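Local coordinates for protein 1-deoxy-D-xylulose 5-phosphate reductoisomerase (Moraxella catarrhalis, PDB 4ZQG) that catalyses the NAD(P)H-dependent rearrangement and reduction of 1-deoxy-D-xylulose 5-phosphate to 2-C-methyl-D-erythritol 4-phosphate in the MEP pathway, at residues I124-K129 with L236-H241; E130-V133 with L138-K141; K183-T188 with F243-H248. One frame throughout, in Å; residues are numbered along the deposited sequence.

Contact 1 (I124-K129 with L236-H241). With NAD (nicotinamide-adenine-dinucleotide), chain C.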
loop_
_atom_site.group_PDB
_atom_site.type_symbol
_atom_site.label_atom_id
_atom_site.label_comp_id
_atom_site.label_asym_id
_atom_site.label_seq_id
_atom_site.Cartn_x
_atom_site.Cartn_y
_atom_site.Cartn_z
ATOM N N ILE A 124 -0.286 -19.391 -13.542
ATOM C CA ILE A 124 0.937 -18.950 -14.184
ATOM C C ILE A 124 1.535 -17.787 -13.404
ATOM O O ILE A 124 0.873 -16.786 -13.210
ATOM C CB ILE A 124 0.643 -18.431 -15.605
ATOM C CG1 ILE A 124 -0.165 -19.443 -16.414
ATOM C CG2 ILE A 124 1.914 -18.013 -16.315
ATOM C CD1 ILE A 124 -0.361 -19.039 -17.849
ATOM N N LEU A 125 2.804 -17.899 -13.038
ATOM C CA LEU A 125 3.528 -16.863 -12.372
ATOM C C LEU A 125 4.456 -16.220 -13.384
ATOM O O LEU A 125 5.463 -16.802 -13.780
ATOM C CB LEU A 125 4.360 -17.454 -11.229
ATOM C CG LEU A 125 3.686 -17.746 -9.893
ATOM C CD1 LEU A 125 2.333 -18.394 -10.055
ATOM C CD2 LEU A 125 4.546 -18.634 -9.036
ATOM N N LEU A 126 4.154 -14.984 -13.764
ATOM C CA LEU A 126 4.753 -14.405 -14.940
ATOM C C LEU A 126 5.901 -13.507 -14.623
ATOM O O LEU A 126 5.757 -12.497 -14.008
ATOM C CB LEU A 126 3.694 -13.649 -15.718
ATOM C CG LEU A 126 4.109 -13.301 -17.131
ATOM C CD1 LEU A 126 4.253 -14.542 -17.961
ATOM C CD2 LEU A 126 3.060 -12.407 -17.729
ATOM N N ALA A 127 7.077 -13.890 -15.062
ATOM C CA ALA A 127 8.228 -13.020 -14.949
ATOM C C ALA A 127 8.421 -12.470 -16.319
ATOM O O ALA A 127 8.559 -11.276 -16.540
ATOM C CB ALA A 127 9.457 -13.809 -14.517
ATOM N N ASN A 128 8.441 -13.401 -17.237
ATOM C CA ASN A 128 8.615 -13.177 -18.658
ATOM C C ASN A 128 7.621 -12.164 -19.251
ATOM O O ASN A 128 6.520 -12.527 -19.719
ATOM C CB ASN A 128 8.455 -14.541 -19.313
ATOM C CG ASN A 128 8.489 -14.472 -20.777
ATOM O OD1 ASN A 128 7.702 -15.140 -21.438
ATOM N ND2 ASN A 128 9.400 -13.671 -21.317
ATOM N N LYS A 129 8.049 -10.914 -19.258
ATOM C CA LYS A 129 7.180 -9.767 -19.658
ATOM C C LYS A 129 7.081 -9.620 -21.183
ATOM O O LYS A 129 6.053 -9.169 -21.690
ATOM C CB LYS A 129 7.686 -8.445 -19.050
ATOM C CG LYS A 129 9.082 -8.059 -19.556
ATOM C CD LYS A 129 9.642 -6.867 -18.817
ATOM C CE LYS A 129 9.753 -7.129 -17.339
ATOM N NZ LYS A 129 10.703 -6.153 -16.731
ATOM N N LEU A 236 5.267 -0.902 -18.931
ATOM C CA LEU A 236 4.091 -0.110 -19.265
ATOM C C LEU A 236 3.111 -0.931 -20.118
ATOM O O LEU A 236 1.900 -0.992 -19.800
ATOM C CB LEU A 236 4.512 1.227 -19.906
ATOM C CG LEU A 236 3.467 2.028 -20.623
ATOM C CD1 LEU A 236 2.377 2.357 -19.625
ATOM C CD2 LEU A 236 4.061 3.315 -21.158
ATOM N N ILE A 237 3.609 -1.596 -21.158
ATOM C CA ILE A 237 2.729 -2.391 -21.974
ATOM C C ILE A 237 2.226 -3.617 -21.235
ATOM O O ILE A 237 1.045 -3.955 -21.338
ATOM C CB ILE A 237 3.408 -2.766 -23.277
ATOM C CG1 ILE A 237 3.661 -1.503 -24.090
ATOM C CG2 ILE A 237 2.564 -3.752 -24.065
ATOM C CD1 ILE A 237 4.932 -1.577 -24.914
ATOM N N GLU A 238 3.103 -4.277 -20.467
ATOM C CA GLU A 238 2.710 -5.397 -19.579
ATOM C C GLU A 238 1.555 -4.998 -18.678
ATOM O O GLU A 238 0.570 -5.735 -18.572
ATOM C CB GLU A 238 3.909 -5.899 -18.719
ATOM C CG GLU A 238 3.639 -7.130 -17.801
ATOM C CD GLU A 238 4.875 -7.645 -16.996
ATOM O OE1 GLU A 238 5.013 -8.890 -16.809
ATOM O OE2 GLU A 238 5.705 -6.819 -16.518
ATOM N N ALA A 239 1.668 -3.833 -18.045
ATOM C CA ALA A 239 0.624 -3.341 -17.154
ATOM C C ALA A 239 -0.738 -3.144 -17.840
ATOM O O ALA A 239 -1.789 -3.531 -17.295
ATOM C CB ALA A 239 1.067 -2.050 -16.515
ATOM N N CYS A 240 -0.718 -2.568 -19.038
ATOM C CA CYS A 240 -1.936 -2.442 -19.813
ATOM C C CYS A 240 -2.656 -3.768 -19.960
ATOM O O CYS A 240 -3.838 -3.839 -19.683
ATOM C CB CYS A 240 -1.673 -1.823 -21.191
ATOM S SG CYS A 240 -1.024 -0.122 -21.236
ATOM N N HIS A 241 -1.973 -4.829 -20.375
ATOM C CA HIS A 241 -2.641 -6.125 -20.495
ATOM C C HIS A 241 -3.008 -6.713 -19.170
ATOM O O HIS A 241 -4.068 -7.304 -19.032
ATOM C CB HIS A 241 -1.788 -7.142 -21.243
ATOM C CG HIS A 241 -1.487 -6.744 -22.636
ATOM N ND1 HIS A 241 -2.425 -6.824 -23.646
ATOM C CD2 HIS A 241 -0.374 -6.205 -23.183
ATOM C CE1 HIS A 241 -1.898 -6.341 -24.756
ATOM N NE2 HIS A 241 -0.651 -5.967 -24.503
HETATM P PA NAD C . 18.151 -14.864 -17.374
HETATM O O1A NAD C . 18.808 -14.371 -18.618
HETATM O O2A NAD C . 18.865 -14.815 -16.040
HETATM O O5B NAD C . 17.517 -16.338 -17.570
HETATM C C5B NAD C . 16.662 -16.698 -18.643
HETATM C C4B NAD C . 16.212 -18.163 -18.524
HETATM O O4B NAD C . 15.525 -18.496 -19.744
HETATM C C3B NAD C . 17.371 -19.157 -18.360
HETATM O O3B NAD C . 17.028 -20.245 -17.497
HETATM C C2B NAD C . 17.595 -19.662 -19.776
HETATM O O2B NAD C . 17.971 -21.037 -19.834
HETATM C C1B NAD C . 16.254 -19.479 -20.477
HETATM N N9A NAD C . 16.433 -19.094 -21.909
HETATM C C8A NAD C . 17.223 -18.106 -22.366
HETATM N N7A NAD C . 17.172 -18.021 -23.717
HETATM C C5A NAD C . 16.342 -18.969 -24.151
HETATM C C6A NAD C . 15.885 -19.393 -25.493
HETATM N N6A NAD C . 16.325 -18.742 -26.617
HETATM N N1A NAD C . 15.028 -20.436 -25.512
HETATM C C2A NAD C . 14.624 -21.083 -24.379
HETATM N N3A NAD C . 15.008 -20.756 -23.124
HETATM C C4A NAD C . 15.858 -19.703 -22.962
HETATM O O3 NAD C . 16.768 -14.031 -17.273
HETATM P PN NAD C . 16.097 -13.301 -16.002
HETATM O O1N NAD C . 16.921 -12.050 -15.783
HETATM O O2N NAD C . 15.815 -14.351 -14.955
HETATM O O5D NAD C . 14.720 -12.895 -16.724
HETATM C C5D NAD C . 13.642 -13.823 -16.867
HETATM C C4D NAD C . 12.354 -13.081 -17.233
HETATM O O4D NAD C . 11.758 -12.457 -16.093
HETATM C C3D NAD C . 12.639 -11.977 -18.235
HETATM O O3D NAD C . 11.519 -11.908 -19.111
HETATM C C2D NAD C . 12.794 -10.733 -17.391
HETATM O O2D NAD C . 12.529 -9.546 -18.153
HETATM C C1D NAD C . 11.813 -11.023 -16.249
HETATM N N1N NAD C . 12.205 -10.368 -14.991
HETATM C C2N NAD C . 13.379 -10.667 -14.382
HETATM C C3N NAD C . 13.766 -10.013 -13.194
HETATM C C7N NAD C . 15.051 -10.333 -12.472
HETATM O O7N NAD C . 15.204 -9.965 -11.321
HETATM N N7N NAD C . 16.008 -11.030 -13.081
HETATM C C4N NAD C . 12.917 -9.060 -12.655
HETATM C C5N NAD C . 11.729 -8.800 -13.292
HETATM C C6N NAD C . 11.379 -9.452 -14.461
#
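Lys-129 and Glu-238 meet where the nucleotide-binding Rossmann-type sheet gives way to the part of the chain that holds the magnesium and fosmidomycin. Strand 123-126 belongs to the parallel sheet, and the turn that follows carries Lys-129 against helix 230-243. The tight part is a stem against a carboxylate. Lys-129 CB lies over the flat face of the Glu-238 carboxylate, 3.5 Å from OE1 and 3.6 Å from OE2. Glu-238 bridges the gap because its chain is fully stretched, with CG anti to the backbone N (chi1 -177°) and chi2 near 178°. A glutamate thus supplies both length and a flat end for the lysine's methylene to lie on.

Elsewhere the fit is looser. Leu-126 and Glu-238 run antiparallel alongside each other, Leu-126 CD2 coming only to 4.1 Å from Glu-238 OE1. The charged ends stay apart, with Lys-129 NZ 5.0 Å from Glu-238 OE2. The lysine chain is bent at chi3 (59°), and NZ is instead hydrogen-bonded to Asn-231 OD1 and Glu-235 OE2 and forms a salt bridge with Asp-154 OD2, the two acids being magnesium ligands. On the cofactor side the turn is close-fitting again: a small residue suits position 127, for Ala-127 CB sits just 3.1 Å from O4D of the NAD nicotinamide ribose.

Contact 2 (E130-V133 with L138-K141). With NAD (nicotinamide-adenine-dinucleotide), chain C.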
loop_
_atom_site.group_PDB
_atom_site.type_symbol
_atom_site.label_atom_id
_atom_site.label_comp_id
_atom_site.label_asym_id
_atom_site.label_seq_id
_atom_site.Cartn_x
_atom_site.Cartn_y
_atom_site.Cartn_z
ATOM N N GLU A 130 8.134 -10.012 -21.896
ATOM C CA GLU A 130 8.084 -10.045 -23.338
ATOM C C GLU A 130 6.891 -10.878 -23.861
ATOM O O GLU A 130 6.352 -10.600 -24.920
ATOM C CB GLU A 130 9.426 -10.504 -23.911
ATOM C CG GLU A 130 10.622 -9.621 -23.485
ATOM C CD GLU A 130 11.319 -10.056 -22.165
ATOM O OE1 GLU A 130 10.714 -10.812 -21.360
ATOM O OE2 GLU A 130 12.480 -9.633 -21.899
ATOM N N SER A 131 6.421 -11.851 -23.100
ATOM C CA SER A 131 5.200 -12.559 -23.496
ATOM C C SER A 131 3.941 -11.690 -23.646
ATOM O O SER A 131 3.145 -11.866 -24.547
ATOM C CB SER A 131 4.906 -13.651 -22.492
ATOM O OG SER A 131 5.568 -14.827 -22.907
ATOM N N LEU A 132 3.754 -10.781 -22.712
ATOM C CA LEU A 132 2.621 -9.893 -22.722
ATOM C C LEU A 132 2.823 -8.699 -23.679
ATOM O O LEU A 132 1.872 -8.302 -24.350
ATOM C CB LEU A 132 2.313 -9.443 -21.284
ATOM C CG LEU A 132 1.022 -9.978 -20.648
ATOM C CD1 LEU A 132 0.580 -11.373 -21.031
ATOM C CD2 LEU A 132 1.186 -9.928 -19.159
ATOM N N VAL A 133 4.034 -8.159 -23.778
ATOM C CA VAL A 133 4.326 -7.095 -24.726
ATOM C C VAL A 133 4.061 -7.548 -26.151
ATOM O O VAL A 133 3.704 -6.757 -27.009
ATOM C CB VAL A 133 5.798 -6.674 -24.665
ATOM C CG1 VAL A 133 6.166 -5.735 -25.785
ATOM C CG2 VAL A 133 6.138 -6.028 -23.345
ATOM N N LEU A 138 -3.700 -12.032 -26.903
ATOM C CA LEU A 138 -3.829 -13.470 -27.150
ATOM C C LEU A 138 -3.676 -14.257 -25.872
ATOM O O LEU A 138 -4.467 -15.165 -25.610
ATOM C CB LEU A 138 -2.810 -13.930 -28.175
ATOM C CG LEU A 138 -2.826 -15.395 -28.619
ATOM C CD1 LEU A 138 -4.235 -15.881 -28.900
ATOM C CD2 LEU A 138 -1.935 -15.563 -29.847
ATOM N N VAL A 139 -2.698 -13.873 -25.064
ATOM C CA VAL A 139 -2.446 -14.560 -23.814
ATOM C C VAL A 139 -3.625 -14.407 -22.843
ATOM O O VAL A 139 -4.145 -15.408 -22.301
ATOM C CB VAL A 139 -1.126 -14.073 -23.163
ATOM C CG1 VAL A 139 -0.913 -14.671 -21.775
ATOM C CG2 VAL A 139 0.061 -14.418 -24.039
ATOM N N ILE A 140 -4.034 -13.163 -22.607
ATOM C CA ILE A 140 -5.137 -12.888 -21.682
ATOM C C ILE A 140 -6.433 -13.532 -22.161
ATOM O O ILE A 140 -7.150 -14.186 -21.380
ATOM C CB ILE A 140 -5.405 -11.380 -21.532
ATOM C CG1 ILE A 140 -4.189 -10.606 -20.985
ATOM C CG2 ILE A 140 -6.622 -11.147 -20.650
ATOM C CD1 ILE A 140 -3.703 -11.070 -19.646
ATOM N N LYS A 141 -6.747 -13.329 -23.438
ATOM C CA LYS A 141 -7.967 -13.931 -24.019
ATOM C C LYS A 141 -7.924 -15.421 -23.767
ATOM O O LYS A 141 -8.835 -15.966 -23.189
ATOM C CB LYS A 141 -8.126 -13.655 -25.537
ATOM C CG LYS A 141 -8.616 -12.253 -25.921
ATOM C CD LYS A 141 -8.894 -12.154 -27.433
HETATM P PA NAD C . 18.151 -14.864 -17.374
HETATM O O1A NAD C . 18.808 -14.371 -18.618
HETATM O O2A NAD C . 18.865 -14.815 -16.040
HETATM O O5B NAD C . 17.517 -16.338 -17.570
HETATM C C5B NAD C . 16.662 -16.698 -18.643
HETATM C C4B NAD C . 16.212 -18.163 -18.524
HETATM O O4B NAD C . 15.525 -18.496 -19.744
HETATM C C3B NAD C . 17.371 -19.157 -18.360
HETATM O O3B NAD C . 17.028 -20.245 -17.497
HETATM C C2B NAD C . 17.595 -19.662 -19.776
HETATM O O2B NAD C . 17.971 -21.037 -19.834
HETATM C C1B NAD C . 16.254 -19.479 -20.477
HETATM N N9A NAD C . 16.433 -19.094 -21.909
HETATM C C8A NAD C . 17.223 -18.106 -22.366
HETATM N N7A NAD C . 17.172 -18.021 -23.717
HETATM C C5A NAD C . 16.342 -18.969 -24.151
HETATM C C6A NAD C . 15.885 -19.393 -25.493
HETATM N N6A NAD C . 16.325 -18.742 -26.617
HETATM N N1A NAD C . 15.028 -20.436 -25.512
HETATM C C2A NAD C . 14.624 -21.083 -24.379
HETATM N N3A NAD C . 15.008 -20.756 -23.124
HETATM C C4A NAD C . 15.858 -19.703 -22.962
HETATM O O3 NAD C . 16.768 -14.031 -17.273
HETATM P PN NAD C . 16.097 -13.301 -16.002
HETATM O O1N NAD C . 16.921 -12.050 -15.783
HETATM O O2N NAD C . 15.815 -14.351 -14.955
HETATM O O5D NAD C . 14.720 -12.895 -16.724
HETATM C C5D NAD C . 13.642 -13.823 -16.867
HETATM C C4D NAD C . 12.354 -13.081 -17.233
HETATM O O4D NAD C . 11.758 -12.457 -16.093
HETATM C C3D NAD C . 12.639 -11.977 -18.235
HETATM O O3D NAD C . 11.519 -11.908 -19.111
HETATM C C2D NAD C . 12.794 -10.733 -17.391
HETATM O O2D NAD C . 12.529 -9.546 -18.153
HETATM C C1D NAD C . 11.813 -11.023 -16.249
HETATM N N1N NAD C . 12.205 -10.368 -14.991
HETATM C C2N NAD C . 13.379 -10.667 -14.382
HETATM C C3N NAD C . 13.766 -10.013 -13.194
HETATM C C7N NAD C . 15.051 -10.333 -12.472
HETATM O O7N NAD C . 15.204 -9.965 -11.321
HETATM N N7N NAD C . 16.008 -11.030 -13.081
HETATM C C4N NAD C . 12.917 -9.060 -12.655
HETATM C C5N NAD C . 11.729 -8.800 -13.292
HETATM C C6N NAD C . 11.379 -9.452 -14.461
#
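Leu-132 and Val-139 lie seven residues apart in one helix, yet their CA atoms are only 7.0 Å from each other, well short of the ten or so that a straight alpha helix would give. Helix 130-146 must therefore bend sharply between Val-133 and Leu-138, so that its two limbs pack on one another. It is the connecting helix of a beta-alpha-beta unit in the Rossmann-type sheet, running from strand 123-126 to strand 149-152.

The inside of the bend is apolar. The side chains of Leu-132 and Val-139 lie roughly perpendicular, and Leu-132 CD1 reaches 3.7 Å from Val-139 CG1 and 3.8 Å from its CB. The leucine gets there with an unusual chi1 of -110°, away from the staggered positions, which brings its branched end round to the valine. The short, beta-branched valine fits the inside of the bend, where the two limbs leave little depth; its other methyl, CG2, is 4.0 Å from Ser-131 O. Around them Leu-132 also leans on helix 230-243, while Val-139 touches Leu-115 and Ile-150.

The first limb has a polar task as well. Ser-131 OG is hydrogen-bonded to Asn-128 OD1 in the preceding turn and to Thr-114 OG1 of helix 111-120, tying the start of the helix to both. Glu-130, long enough to extend from the helix to the cofactor, is bent at chi2 (89°), and its OE1 accepts a hydrogen bond from the ribose hydroxyl O3D of NAD at 2.6 Å.

Contact 3 (K183-T188 with F243-H248)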
loop_
_atom_site.group_PDB
_atom_site.type_symbol
_atom_site.label_atom_id
_atom_site.label_comp_id
_atom_site.label_asym_id
_atom_site.label_seq_id
_atom_site.Cartn_x
_atom_site.Cartn_y
_atom_site.Cartn_z
ATOM N N LYS A 183 -7.859 5.312 -10.100
ATOM C CA LYS A 183 -7.673 6.471 -10.940
ATOM C C LYS A 183 -6.634 6.194 -11.926
ATOM O O LYS A 183 -6.875 6.304 -13.127
ATOM C CB LYS A 183 -7.264 7.713 -10.140
ATOM C CG LYS A 183 -7.632 9.018 -10.844
ATOM C CD LYS A 183 -6.898 10.184 -10.266
ATOM C CE LYS A 183 -7.470 11.486 -10.791
ATOM N NZ LYS A 183 -6.798 12.598 -10.071
ATOM N N LYS A 184 -5.457 5.827 -11.432
ATOM C CA LYS A 184 -4.354 5.499 -12.306
ATOM C C LYS A 184 -3.295 4.675 -11.605
ATOM O O LYS A 184 -3.316 4.557 -10.382
ATOM C CB LYS A 184 -3.774 6.781 -12.875
ATOM C CG LYS A 184 -3.130 7.719 -11.889
ATOM C CD LYS A 184 -2.304 8.756 -12.655
ATOM C CE LYS A 184 -3.196 9.851 -13.272
ATOM N NZ LYS A 184 -3.083 11.070 -12.446
ATOM N N LEU A 185 -2.385 4.078 -12.387
ATOM C CA LEU A 185 -1.305 3.232 -11.831
ATOM C C LEU A 185 -0.005 3.972 -11.989
ATOM O O LEU A 185 0.195 4.630 -12.990
ATOM C CB LEU A 185 -1.234 1.898 -12.552
ATOM C CG LEU A 185 -2.532 1.102 -12.651
ATOM C CD1 LEU A 185 -2.292 -0.226 -13.330
ATOM C CD2 LEU A 185 -3.141 0.859 -11.283
ATOM N N TRP A 186 0.858 3.915 -10.988
ATOM C CA TRP A 186 2.147 4.585 -11.063
ATOM C C TRP A 186 3.246 3.515 -11.045
ATOM O O TRP A 186 3.320 2.726 -10.082
ATOM C CB TRP A 186 2.318 5.505 -9.877
ATOM C CG TRP A 186 1.505 6.696 -9.994
ATOM C CD1 TRP A 186 0.187 6.836 -9.651
ATOM C CD2 TRP A 186 1.908 7.953 -10.538
ATOM N NE1 TRP A 186 -0.230 8.088 -9.947
ATOM C CE2 TRP A 186 0.811 8.805 -10.460
ATOM C CE3 TRP A 186 3.109 8.450 -11.050
ATOM C CZ2 TRP A 186 0.855 10.104 -10.891
ATOM C CZ3 TRP A 186 3.150 9.772 -11.464
ATOM C CH2 TRP A 186 2.033 10.573 -11.381
ATOM N N LEU A 187 4.050 3.451 -12.105
ATOM C CA LEU A 187 5.210 2.545 -12.163
ATOM C C LEU A 187 6.436 3.280 -11.696
ATOM O O LEU A 187 6.772 4.308 -12.247
ATOM C CB LEU A 187 5.460 2.026 -13.587
ATOM C CG LEU A 187 4.458 1.032 -14.134
ATOM C CD1 LEU A 187 4.592 0.920 -15.624
ATOM C CD2 LEU A 187 4.653 -0.292 -13.483
ATOM N N THR A 188 7.100 2.757 -10.677
ATOM C CA THR A 188 8.390 3.302 -10.219
ATOM C C THR A 188 9.537 2.788 -11.132
ATOM O O THR A 188 9.489 1.687 -11.615
ATOM C CB THR A 188 8.623 2.905 -8.742
ATOM O OG1 THR A 188 8.074 1.583 -8.514
ATOM C CG2 THR A 188 7.898 3.850 -7.846
ATOM N N PHE A 243 -3.679 -5.409 -16.254
ATOM C CA PHE A 243 -4.679 -4.720 -15.475
ATOM C C PHE A 243 -5.791 -4.120 -16.331
ATOM O O PHE A 243 -6.665 -3.439 -15.826
ATOM C CB PHE A 243 -3.981 -3.668 -14.655
ATOM C CG PHE A 243 -2.899 -4.226 -13.807
ATOM C CD1 PHE A 243 -1.597 -3.810 -13.954
ATOM C CD2 PHE A 243 -3.194 -5.177 -12.863
ATOM C CE1 PHE A 243 -0.599 -4.339 -13.168
ATOM C CE2 PHE A 243 -2.216 -5.670 -12.058
ATOM C CZ PHE A 243 -0.912 -5.262 -12.230
ATOM N N ASP A 244 -5.762 -4.448 -17.613
ATOM C CA ASP A 244 -6.820 -4.153 -18.541
ATOM C C ASP A 244 -7.108 -2.655 -18.689
ATOM O O ASP A 244 -8.261 -2.253 -18.720
ATOM C CB ASP A 244 -8.072 -4.907 -18.163
ATOM C CG ASP A 244 -9.023 -4.975 -19.285
ATOM O OD1 ASP A 244 -10.208 -4.640 -19.081
ATOM O OD2 ASP A 244 -8.573 -5.271 -20.415
ATOM N N LEU A 245 -6.033 -1.872 -18.829
ATOM C CA LEU A 245 -6.082 -0.433 -18.989
ATOM C C LEU A 245 -5.350 0.004 -20.253
ATOM O O LEU A 245 -4.682 -0.813 -20.903
ATOM C CB LEU A 245 -5.376 0.200 -17.805
ATOM C CG LEU A 245 -5.944 -0.089 -16.422
ATOM C CD1 LEU A 245 -5.041 0.532 -15.383
ATOM C CD2 LEU A 245 -7.355 0.475 -16.253
ATOM N N LYS A 246 -5.421 1.296 -20.573
ATOM C CA LYS A 246 -4.659 1.901 -21.671
ATOM C C LYS A 246 -3.556 2.751 -21.103
ATOM O O LYS A 246 -3.564 3.050 -19.942
ATOM C CB LYS A 246 -5.544 2.761 -22.563
ATOM C CG LYS A 246 -6.799 2.072 -23.045
ATOM C CD LYS A 246 -6.485 1.084 -24.123
ATOM C CE LYS A 246 -7.750 0.428 -24.614
ATOM N NZ LYS A 246 -7.342 -0.444 -25.741
ATOM N N GLU A 247 -2.581 3.117 -21.912
ATOM C CA GLU A 247 -1.371 3.736 -21.384
ATOM C C GLU A 247 -1.594 5.069 -20.681
ATOM O O GLU A 247 -0.823 5.418 -19.813
ATOM C CB GLU A 247 -0.274 3.889 -22.454
ATOM C CG GLU A 247 -0.658 4.654 -23.718
ATOM C CD GLU A 247 -0.951 6.138 -23.482
ATOM O OE1 GLU A 247 -0.218 6.746 -22.682
ATOM O OE2 GLU A 247 -1.888 6.703 -24.115
ATOM N N HIS A 248 -2.607 5.825 -21.070
ATOM C CA HIS A 248 -2.852 7.140 -20.438
ATOM C C HIS A 248 -3.101 6.961 -18.938
ATOM O O HIS A 248 -2.637 7.759 -18.143
ATOM C CB HIS A 248 -3.989 7.931 -21.125
ATOM C CG HIS A 248 -5.312 7.267 -21.047
ATOM N ND1 HIS A 248 -6.219 7.538 -20.054
ATOM C CD2 HIS A 248 -5.864 6.292 -21.799
ATOM C CE1 HIS A 248 -7.282 6.770 -20.197
ATOM N NE2 HIS A 248 -7.090 6.001 -21.251
#
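Leu-185 puts a single methyl, CD1, between two apolar neighbours from the segment 243-248. It lies 3.5 Å from Leu-245 CD1 and 3.7 Å from Phe-243 CD1, meeting the ring at a slant. Leu-185 CG follows at 3.8 Å from Leu-245 CD1, so the two leucines touch over more than one atom. In Leu-185, CD1 is anti to CA (chi2 -177°), which carries it farthest from the strand's backbone toward the loop. Branched and aromatic residues suit this buried spot because they offer wide carbon surfaces: Phe-243 also packs on His-157 and Ile-160 of helix 155-162, and Leu-245 on Ile-175.

Backbone hydrogen bonds just beyond the segments hold the same parts of the chain together. In the mixed four-stranded sheet, strand 182-189 runs parallel to strand 250-254, and Leu-185 pairs with Gln-249 and Gln-251. The chain leaving helix 230-243 passes Leu-185 just before it joins the sheet. It turns at Asp-244, whose positive phi of 60° puts it in the left-handed region. On the strand's other edge, Lys-183 and Lys-184 both face Glu-265 in a classic beta bulge.

Polar side-chain links hold the loop to other parts of the chain: Asp-244 OD1 is hydrogen-bonded to His-176 NE2, and Glu-247 OE1 forms a salt bridge with Arg-326 NH2.

From the N terminus, the chain first opens contact 1 at strand 123-126, then passes through a short turn into helix 130-146, where contact 2 closes a very short loop wholly inside the much longer one that contact 1 completes. Before that closure, strand 182-189 opens contact 3; segment 236-241 of helix 230-243 then closes contact 1, and the loop 243-248 after it closes contact 3, so contacts 1 and 3 cross. Contacts 1 and 2 touch directly, as where Leu-126 CD2 meets Leu-132 CD2, and both border NAD. Helix 230-243 is the bridge to contact 3, with a probable hydrogen bond from Leu-245 N to Cys-240 O. The Rossmann-type sheet is thereby tied to the mixed sheet.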